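Local coordinates for alkyl hydroperoxide reductase AhpD (PDB 6K40), which probably has peroxiredoxin activity, reducing hydroperoxides as an all-helical AhpD-like antioxidant protein in the defence against oxidative stress, at residues Pro44-Ala49 with Leu58-Tyr63; Leu66-Glu71 with Ala172-Thr177; Glu80-Val85 with Leu165-Val170. One frame throughout, in Å; residues are numbered along the deposited sequence.

Interaction 1 of 3, residues Pro44-Ala49 with Leu58-Tyr63; sequences PNVFRA and LAWWNY
Phe47 drives the edge of its ring into one face of Trp61, forming a T-shaped aromatic pair between the short helix 45-49 and helix 54-69. The Phe47 ring centroid lies 4.7 Å from that of the six-membered ring of Trp61, with the planes at 74°. Phe47 CZ leads the approach, 3.5 Å from Trp61 CH2 and offset toward the rim of the indole face, and Phe47 CE1 follows at 3.7 Å from Trp61 CZ3. With CG anti to the backbone N (chi1 173°), Trp61 carries its indole across to the phenyl group. A looser apolar contact runs alongside, where Val46 CG2 comes within 4.5 Å of Trp60 CH2.

Pro44 CB lies 4.0 Å above one face of the Phe47 ring, so that the phenyl group is bounded by a proline on a face and by the indole at an edge. Helix 27-40 adjoins the pair, its Leu32 touching both Phe47 and Trp61. The indole N-H of Trp33 in the same helix bonds to the carbonyl of Phe47, and Tyr94 OH and Asn189 also hold the backbone of helix 45-49. No hydrogen bond crosses between the two segments, which implies that ring C-H to pi attraction and apolar packing join the two helices directly, while polar groups outside the contact position the shorter one.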
loop_
_atom_site.group_PDB
_atom_site.type_symbol
_atom_site.label_atom_id
_atom_site.label_comp_id
_atom_site.label_asym_id
_atom_site.label_seq_id
_atom_site.Cartn_x
_atom_site.Cartn_y
_atom_site.Cartn_z
ATOM N N PRO A 44 -12.022 13.569 12.181
ATOM C CA PRO A 44 -11.585 12.214 11.820
ATOM C C PRO A 44 -12.631 11.168 12.172
ATOM O O PRO A 44 -13.188 11.163 13.272
ATOM C CB PRO A 44 -10.306 12.031 12.641
ATOM C CG PRO A 44 -9.773 13.417 12.798
ATOM C CD PRO A 44 -10.980 14.312 12.911
ATOM N N ASN A 45 -12.901 10.275 11.215
ATOM C CA ASN A 45 -13.955 9.282 11.394
ATOM C C ASN A 45 -13.685 8.351 12.569
ATOM O O ASN A 45 -14.635 7.785 13.124
ATOM C CB ASN A 45 -14.138 8.469 10.110
ATOM C CG ASN A 45 -14.872 9.243 9.029
ATOM O OD1 ASN A 45 -15.641 10.162 9.319
ATOM N ND2 ASN A 45 -14.639 8.871 7.773
ATOM N N VAL A 46 -12.421 8.174 12.959
ATOM C CA VAL A 46 -12.136 7.374 14.147
ATOM C C VAL A 46 -12.712 8.050 15.385
ATOM O O VAL A 46 -13.233 7.382 16.288
ATOM C CB VAL A 46 -10.622 7.114 14.282
ATOM C CG1 VAL A 46 -9.848 8.418 14.481
ATOM C CG2 VAL A 46 -10.357 6.144 15.426
ATOM N N PHE A 47 -12.669 9.388 15.424
ATOM C CA PHE A 47 -13.210 10.137 16.554
ATOM C C PHE A 47 -14.708 9.922 16.705
ATOM O O PHE A 47 -15.250 10.091 17.802
ATOM C CB PHE A 47 -12.919 11.631 16.391
ATOM C CG PHE A 47 -11.475 12.000 16.591
ATOM C CD1 PHE A 47 -10.548 11.056 17.001
ATOM C CD2 PHE A 47 -11.047 13.299 16.365
ATOM C CE1 PHE A 47 -9.218 11.402 17.182
ATOM C CE2 PHE A 47 -9.722 13.651 16.544
ATOM C CZ PHE A 47 -8.807 12.700 16.955
ATOM N N ARG A 48 -15.396 9.582 15.616
ATOM C CA ARG A 48 -16.817 9.268 15.680
ATOM C C ARG A 48 -17.052 7.798 16.002
ATOM O O ARG A 48 -17.870 7.470 16.867
ATOM C CB ARG A 48 -17.504 9.621 14.358
ATOM C CG ARG A 48 -17.465 11.092 13.993
ATOM C CD ARG A 48 -18.514 11.410 12.940
ATOM N NE ARG A 48 -18.418 12.787 12.472
ATOM C CZ ARG A 48 -18.947 13.831 13.104
ATOM N NH1 ARG A 48 -19.615 13.660 14.236
ATOM N NH2 ARG A 48 -18.808 15.049 12.600
ATOM N N ALA A 49 -16.327 6.907 15.324
ATOM C CA ALA A 49 -16.617 5.482 15.429
ATOM C C ALA A 49 -16.155 4.909 16.764
ATOM O O ALA A 49 -16.934 4.258 17.470
ATOM C CB ALA A 49 -15.970 4.736 14.264
ATOM N N LEU A 58 -11.634 8.543 25.380
ATOM C CA LEU A 58 -10.909 9.748 25.770
ATOM C C LEU A 58 -9.552 9.404 26.371
ATOM O O LEU A 58 -8.553 10.079 26.090
ATOM C CB LEU A 58 -11.750 10.580 26.739
ATOM C CG LEU A 58 -12.921 11.310 26.077
ATOM C CD1 LEU A 58 -13.860 11.895 27.122
ATOM C CD2 LEU A 58 -12.423 12.393 25.128
ATOM N N ALA A 59 -9.487 8.345 27.182
ATOM C CA ALA A 59 -8.190 7.909 27.697
ATOM C C ALA A 59 -7.285 7.414 26.570
ATOM O O ALA A 59 -6.084 7.742 26.530
ATOM C CB ALA A 59 -8.388 6.820 28.749
ATOM N N TRP A 60 -7.845 6.627 25.644
ATOM C CA TRP A 60 -7.074 6.173 24.495
ATOM C C TRP A 60 -6.514 7.351 23.713
ATOM O O TRP A 60 -5.352 7.331 23.300
ATOM C CB TRP A 60 -7.931 5.297 23.580
ATOM C CG TRP A 60 -7.266 5.053 22.260
ATOM C CD1 TRP A 60 -6.378 4.062 21.962
ATOM C CD2 TRP A 60 -7.408 5.837 21.068
ATOM N NE1 TRP A 60 -5.965 4.174 20.656
ATOM C CE2 TRP A 60 -6.581 5.257 20.086
ATOM C CE3 TRP A 60 -8.155 6.971 20.737
ATOM C CZ2 TRP A 60 -6.481 5.772 18.796
ATOM C CZ3 TRP A 60 -8.054 7.481 19.458
ATOM C CH2 TRP A 60 -7.225 6.881 18.502
ATOM N N TRP A 61 -7.332 8.382 23.490
ATOM C CA TRP A 61 -6.871 9.524 22.711
ATOM C C TRP A 61 -5.803 10.302 23.459
ATOM O O TRP A 61 -4.832 10.757 22.854
ATOM C CB TRP A 61 -8.032 10.445 22.351
ATOM C CG TRP A 61 -7.572 11.720 21.702
ATOM C CD1 TRP A 61 -7.732 12.989 22.181
ATOM C CD2 TRP A 61 -6.866 11.847 20.460
ATOM N NE1 TRP A 61 -7.177 13.896 21.312
ATOM C CE2 TRP A 61 -6.636 13.221 20.249
ATOM C CE3 TRP A 61 -6.407 10.932 19.506
ATOM C CZ2 TRP A 61 -5.970 13.704 19.123
ATOM C CZ3 TRP A 61 -5.744 11.414 18.387
ATOM C CH2 TRP A 61 -5.533 12.786 18.206
ATOM N N ASN A 62 -5.966 10.467 24.773
ATOM C CA ASN A 62 -4.922 11.101 25.570
ATOM C C ASN A 62 -3.578 10.411 25.346
ATOM O O ASN A 62 -2.587 11.051 24.954
ATOM C CB ASN A 62 -5.328 11.070 27.044
ATOM C CG ASN A 62 -4.305 11.705 27.949
ATOM O OD1 ASN A 62 -4.129 12.923 27.952
ATOM N ND2 ASN A 62 -3.631 10.881 28.741
ATOM N N TYR A 63 -3.546 9.087 25.528
ATOM C CA TYR A 63 -2.287 8.361 25.366
ATOM C C TYR A 63 -1.770 8.439 23.930
ATOM O O TYR A 63 -0.594 8.752 23.698
ATOM C CB TYR A 63 -2.455 6.904 25.797
ATOM C CG TYR A 63 -1.216 6.060 25.562
ATOM C CD1 TYR A 63 0.053 6.558 25.837
ATOM C CD2 TYR A 63 -1.314 4.766 25.066
ATOM C CE1 TYR A 63 1.185 5.795 25.621
ATOM C CE2 TYR A 63 -0.184 3.995 24.854
ATOM C CZ TYR A 63 1.060 4.515 25.131
ATOM O OH TYR A 63 2.180 3.747 24.918
#

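Interaction 2 of 3, residues Leu66-Glu71 with Ala172-Thr177; sequences LLVNKE and AMFNMT
Leu67 and Val68, near the C-terminal end of helix 54-69, pack against Met173 and Phe174 of the long helix 161-184 in a buried helix-helix contact of the all-helical AhpD-like fold. Leu67 comes first. Its CG stands anti to the backbone N (chi1 179°), which turns the branched end toward helix 161-184, where CD2 meets the base of the Met173 side chain, 3.9 Å from Met173 CB and 4.1 Å from Met173 CG. The methionine then bends at its next two torsions, and its first two side-chain carbons, not the sulfur, receive the leucine.

Val68 uses both branches, which meet the outer end of the Phe174 ring from the opposing direction: Val68 CG2 lies obliquely to the ring, 3.9 Å from Phe174 CE2, while Val68 CG1 is 4.1 Å from Phe174 CZ. Phe174 also packs on Ala83 and Val86 of helix 76-90 and pairs edge-to-face with His99, so its ring joins several helices. Residues 66-69 form a wider, pi-type turn. The Asn69 carbonyl accepts from Asn76 ND2, a tie between this part of the chain and the start of helix 76-90, and a second tie follows at the next residue, where Arg79 NH2 bonds to Lys70 O.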
loop_
_atom_site.group_PDB
_atom_site.type_symbol
_atom_site.label_atom_id
_atom_site.label_comp_id
_atom_site.label_asym_id
_atom_site.label_seq_id
_atom_site.Cartn_x
_atom_site.Cartn_y
_atom_site.Cartn_z
ATOM N N LEU A 66 -0.492 11.894 22.918
ATOM C CA LEU A 66 0.799 12.192 23.530
ATOM C C LEU A 66 1.926 11.419 22.854
ATOM O O LEU A 66 3.012 11.964 22.622
ATOM C CB LEU A 66 0.762 11.886 25.025
ATOM C CG LEU A 66 2.082 12.137 25.757
ATOM C CD1 LEU A 66 2.428 13.617 25.741
ATOM C CD2 LEU A 66 2.020 11.608 27.184
ATOM N N LEU A 67 1.678 10.156 22.504
ATOM C CA LEU A 67 2.747 9.305 21.993
ATOM C C LEU A 67 3.104 9.623 20.544
ATOM O O LEU A 67 4.289 9.665 20.190
ATOM C CB LEU A 67 2.345 7.836 22.117
ATOM C CG LEU A 67 3.353 6.816 21.591
ATOM C CD1 LEU A 67 4.576 6.772 22.494
ATOM C CD2 LEU A 67 2.710 5.442 21.473
ATOM N N VAL A 68 2.108 9.858 19.697
ATOM C CA VAL A 68 2.311 9.899 18.255
ATOM C C VAL A 68 2.425 11.325 17.729
ATOM O O VAL A 68 3.259 11.602 16.865
ATOM C CB VAL A 68 1.165 9.137 17.551
ATOM C CG1 VAL A 68 1.277 9.267 16.038
ATOM C CG2 VAL A 68 1.172 7.677 17.974
ATOM N N ASN A 69 1.612 12.247 18.239
ATOM C CA ASN A 69 1.526 13.588 17.669
ATOM C C ASN A 69 2.330 14.632 18.430
ATOM O O ASN A 69 3.002 15.459 17.807
ATOM C CB ASN A 69 0.064 14.035 17.597
ATOM C CG ASN A 69 -0.789 13.092 16.780
ATOM O OD1 ASN A 69 -0.343 12.550 15.768
ATOM N ND2 ASN A 69 -2.027 12.890 17.214
ATOM N N LYS A 70 2.269 14.626 19.759
ATOM C CA LYS A 70 2.919 15.663 20.543
ATOM C C LYS A 70 4.432 15.452 20.562
ATOM O O LYS A 70 4.962 14.474 20.030
ATOM C CB LYS A 70 2.343 15.697 21.956
ATOM C CG LYS A 70 0.969 16.345 22.034
ATOM C CD LYS A 70 0.127 15.721 23.127
ATOM C CE LYS A 70 -0.498 16.781 24.013
ATOM N NZ LYS A 70 -0.764 16.260 25.385
ATOM N N GLU A 71 5.131 16.389 21.197
ATOM C CA GLU A 71 6.586 16.397 21.171
ATOM C C GLU A 71 7.143 15.241 21.992
ATOM O O GLU A 71 6.606 14.890 23.046
ATOM C CB GLU A 71 7.099 17.732 21.711
ATOM C CG GLU A 71 8.605 17.875 21.773
ATOM C CD GLU A 71 9.023 19.273 22.188
ATOM O OE1 GLU A 71 9.963 19.400 23.004
ATOM O OE2 GLU A 71 8.406 20.245 21.700
ATOM N N ALA A 172 4.000 -0.820 18.672
ATOM C CA ALA A 172 2.972 -1.623 19.326
ATOM C C ALA A 172 1.616 -0.917 19.306
ATOM O O ALA A 172 0.569 -1.560 19.138
ATOM C CB ALA A 172 3.421 -1.952 20.749
ATOM N N MET A 173 1.615 0.410 19.438
ATOM C CA MET A 173 0.367 1.165 19.418
ATOM C C MET A 173 -0.294 1.108 18.052
ATOM O O MET A 173 -1.525 1.091 17.955
ATOM C CB MET A 173 0.644 2.615 19.823
ATOM C CG MET A 173 -0.525 3.584 19.679
ATOM S SD MET A 173 -2.057 3.060 20.475
ATOM C CE MET A 173 -1.482 2.588 22.099
ATOM N N PHE A 174 0.497 1.043 16.986
ATOM C CA PHE A 174 -0.143 0.901 15.688
ATOM C C PHE A 174 -0.543 -0.540 15.424
ATOM O O PHE A 174 -1.538 -0.779 14.732
ATOM C CB PHE A 174 0.751 1.474 14.592
ATOM C CG PHE A 174 0.617 2.956 14.469
ATOM C CD1 PHE A 174 -0.477 3.508 13.825
ATOM C CD2 PHE A 174 1.536 3.799 15.067
ATOM C CE1 PHE A 174 -0.629 4.875 13.741
ATOM C CE2 PHE A 174 1.390 5.168 14.987
ATOM C CZ PHE A 174 0.302 5.709 14.326
ATOM N N ASN A 175 0.163 -1.506 16.017
ATOM C CA ASN A 175 -0.358 -2.871 16.016
ATOM C C ASN A 175 -1.702 -2.957 16.730
ATOM O O ASN A 175 -2.499 -3.858 16.444
ATOM C CB ASN A 175 0.650 -3.820 16.655
ATOM C CG ASN A 175 1.602 -4.411 15.643
ATOM O OD1 ASN A 175 1.260 -5.358 14.935
ATOM N ND2 ASN A 175 2.801 -3.845 15.555
ATOM N N MET A 176 -1.969 -2.035 17.660
ATOM C CA MET A 176 -3.276 -1.995 18.316
ATOM C C MET A 176 -4.326 -1.281 17.462
ATOM O O MET A 176 -5.450 -1.781 17.287
ATOM C CB MET A 176 -3.173 -1.302 19.676
ATOM C CG MET A 176 -4.533 -0.894 20.213
ATOM S SD MET A 176 -4.573 0.617 21.172
ATOM C CE MET A 176 -4.143 -0.005 22.788
ATOM N N THR A 177 -3.984 -0.101 16.937
ATOM C CA THR A 177 -4.970 0.675 16.188
ATOM C C THR A 177 -5.351 -0.020 14.886
ATOM O O THR A 177 -6.512 0.045 14.463
ATOM C CB THR A 177 -4.452 2.087 15.902
ATOM O OG1 THR A 177 -3.277 2.026 15.081
ATOM C CG2 THR A 177 -4.137 2.816 17.204
#

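Interaction 3 of 3, residues Glu80-Val85 with Leu165-Val170; sequences ELLAVV and LEAVQV
Leu82 of helix 76-90 reaches across to Ala167 and Val170 of helix 161-184, a buried helix-helix contact within the all-helical AhpD-like fold. The direct contacts are wholly apolar. The leucine has CG anti to its own carbonyl carbon (chi1 -63°) and CD1 extended onward, which carries that methyl to the small side chain of Ala167. Leu82 CD1 ends 4.0 Å from Ala167 CB and 4.1 Å from Ala167 CA, so it rests close to the helix backbone. The nearest CA atoms of the two segments are those of Leu82 and Val170, 7.2 Å apart; there Val170 CG1 sits 4.0 Å from Leu82 CB and 4.2 Å from Leu82 CD1. Met132 of helix 127-141 also touches Leu82, adding a third helix to the packing.

Polar interactions lie around this apolar strip and lead to other parts of the chain. The two carboxylate oxygens of Glu166 accept from the backbone N atoms of Gly73 and Leu74, fastening the loop ahead of helix 76-90 to helix 161-184. The side chain of Glu80 starts out away from helix 161-184, and its OE1 bonds to His99 ND1. Within helix 161-184, Gln169 NE2 makes a weak bond back to Leu165 O, 3.3 Å away.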
loop_
_atom_site.group_PDB
_atom_site.type_symbol
_atom_site.label_atom_id
_atom_site.label_comp_id
_atom_site.label_asym_id
_atom_site.label_seq_id
_atom_site.Cartn_x
_atom_site.Cartn_y
_atom_site.Cartn_z
ATOM N N GLU A 80 5.627 8.700 11.903
ATOM C CA GLU A 80 4.756 8.380 10.778
ATOM C C GLU A 80 5.375 7.326 9.872
ATOM O O GLU A 80 4.647 6.531 9.272
ATOM C CB GLU A 80 4.426 9.644 9.981
ATOM C CG GLU A 80 3.687 10.719 10.779
ATOM C CD GLU A 80 2.394 10.224 11.418
ATOM O OE1 GLU A 80 1.793 9.255 10.901
ATOM O OE2 GLU A 80 1.970 10.820 12.434
ATOM N N LEU A 81 6.705 7.282 9.779
ATOM C CA LEU A 81 7.357 6.204 9.043
ATOM C C LEU A 81 7.033 4.854 9.673
ATOM O O LEU A 81 6.623 3.905 8.982
ATOM C CB LEU A 81 8.867 6.446 9.012
ATOM C CG LEU A 81 9.772 5.431 8.317
ATOM C CD1 LEU A 81 9.596 5.518 6.816
ATOM C CD2 LEU A 81 11.226 5.674 8.694
ATOM N N LEU A 82 7.192 4.764 10.995
ATOM C CA LEU A 82 6.823 3.543 11.707
ATOM C C LEU A 82 5.348 3.206 11.502
ATOM O O LEU A 82 4.991 2.052 11.225
ATOM C CB LEU A 82 7.143 3.697 13.196
ATOM C CG LEU A 82 8.623 3.882 13.544
ATOM C CD1 LEU A 82 8.806 4.164 15.029
ATOM C CD2 LEU A 82 9.426 2.661 13.122
ATOM N N ALA A 83 4.478 4.210 11.635
ATOM C CA ALA A 83 3.042 3.999 11.470
ATOM C C ALA A 83 2.718 3.434 10.094
ATOM O O ALA A 83 1.923 2.496 9.965
ATOM C CB ALA A 83 2.302 5.316 11.683
ATOM N N VAL A 84 3.317 4.011 9.053
ATOM C CA VAL A 84 3.035 3.593 7.686
ATOM C C VAL A 84 3.513 2.167 7.454
ATOM O O VAL A 84 2.798 1.349 6.860
ATOM C CB VAL A 84 3.672 4.586 6.697
ATOM C CG1 VAL A 84 3.770 3.982 5.314
ATOM C CG2 VAL A 84 2.875 5.885 6.664
ATOM N N VAL A 85 4.714 1.832 7.940
ATOM C CA VAL A 85 5.220 0.471 7.758
ATOM C C VAL A 85 4.294 -0.533 8.435
ATOM O O VAL A 85 3.883 -1.538 7.834
ATOM C CB VAL A 85 6.660 0.353 8.288
ATOM C CG1 VAL A 85 7.065 -1.114 8.404
ATOM C CG2 VAL A 85 7.620 1.103 7.381
ATOM N N LEU A 165 12.404 3.284 23.588
ATOM C CA LEU A 165 11.132 3.020 24.250
ATOM C C LEU A 165 9.980 3.675 23.498
ATOM O O LEU A 165 8.920 3.064 23.314
ATOM C CB LEU A 165 11.186 3.508 25.698
ATOM C CG LEU A 165 9.902 3.492 26.530
ATOM C CD1 LEU A 165 9.234 2.126 26.486
ATOM C CD2 LEU A 165 10.192 3.903 27.969
ATOM N N GLU A 166 10.182 4.913 23.034
ATOM C CA GLU A 166 9.141 5.596 22.273
ATOM C C GLU A 166 8.837 4.868 20.967
ATOM O O GLU A 166 7.670 4.716 20.591
ATOM C CB GLU A 166 9.563 7.039 21.996
ATOM C CG GLU A 166 8.474 7.905 21.374
ATOM C CD GLU A 166 8.779 9.391 21.470
ATOM O OE1 GLU A 166 8.763 10.076 20.424
ATOM O OE2 GLU A 166 9.038 9.876 22.596
ATOM N N ALA A 167 9.875 4.408 20.263
ATOM C CA ALA A 167 9.667 3.709 18.999
ATOM C C ALA A 167 8.947 2.383 19.212
ATOM O O ALA A 167 8.053 2.022 18.435
ATOM C CB ALA A 167 11.004 3.484 18.295
ATOM N N VAL A 168 9.339 1.638 20.248
ATOM C CA VAL A 168 8.652 0.391 20.568
ATOM C C VAL A 168 7.187 0.664 20.877
ATOM O O VAL A 168 6.291 -0.049 20.404
ATOM C CB VAL A 168 9.359 -0.322 21.738
ATOM C CG1 VAL A 168 8.547 -1.513 22.204
ATOM C CG2 VAL A 168 10.749 -0.760 21.327
ATOM N N GLN A 169 6.922 1.712 21.663
ATOM C CA GLN A 169 5.549 2.089 21.970
ATOM C C GLN A 169 4.767 2.418 20.707
ATOM O O GLN A 169 3.607 2.026 20.575
ATOM C CB GLN A 169 5.536 3.284 22.920
ATOM C CG GLN A 169 5.329 2.928 24.374
ATOM C CD GLN A 169 5.555 4.114 25.281
ATOM O OE1 GLN A 169 4.715 4.434 26.120
ATOM N NE2 GLN A 169 6.693 4.777 25.117
ATOM N N VAL A 170 5.382 3.136 19.769
ATOM C CA VAL A 170 4.670 3.525 18.553
ATOM C C VAL A 170 4.343 2.297 17.704
ATOM O O VAL A 170 3.218 2.144 17.208
ATOM C CB VAL A 170 5.485 4.567 17.768
ATOM C CG1 VAL A 170 4.910 4.759 16.369
ATOM C CG2 VAL A 170 5.509 5.886 18.526
#

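Interactions 2 and 3 are buried neighbours, their centres about 7 Å apart, and both rely on helix 161-184, which receives helix 54-69 in one and helix 76-90 in the other. Both are apolar side-chain packing with no ring pair between their segments; interaction 3 is wholly aliphatic, while interaction 2 sets a valine against a phenylalanine ring. Leu67 against Val170 bridges the two. Interaction 1 sits farther from the centre of the chain and is only partly buried; it shares helix 54-69 with interaction 2 but depends on an aromatic pair. Tyr63 connects these regions: its ring packs on Met173, and its OH makes a probable hydrogen bond with Gln169 OE1, 2.9 Å away.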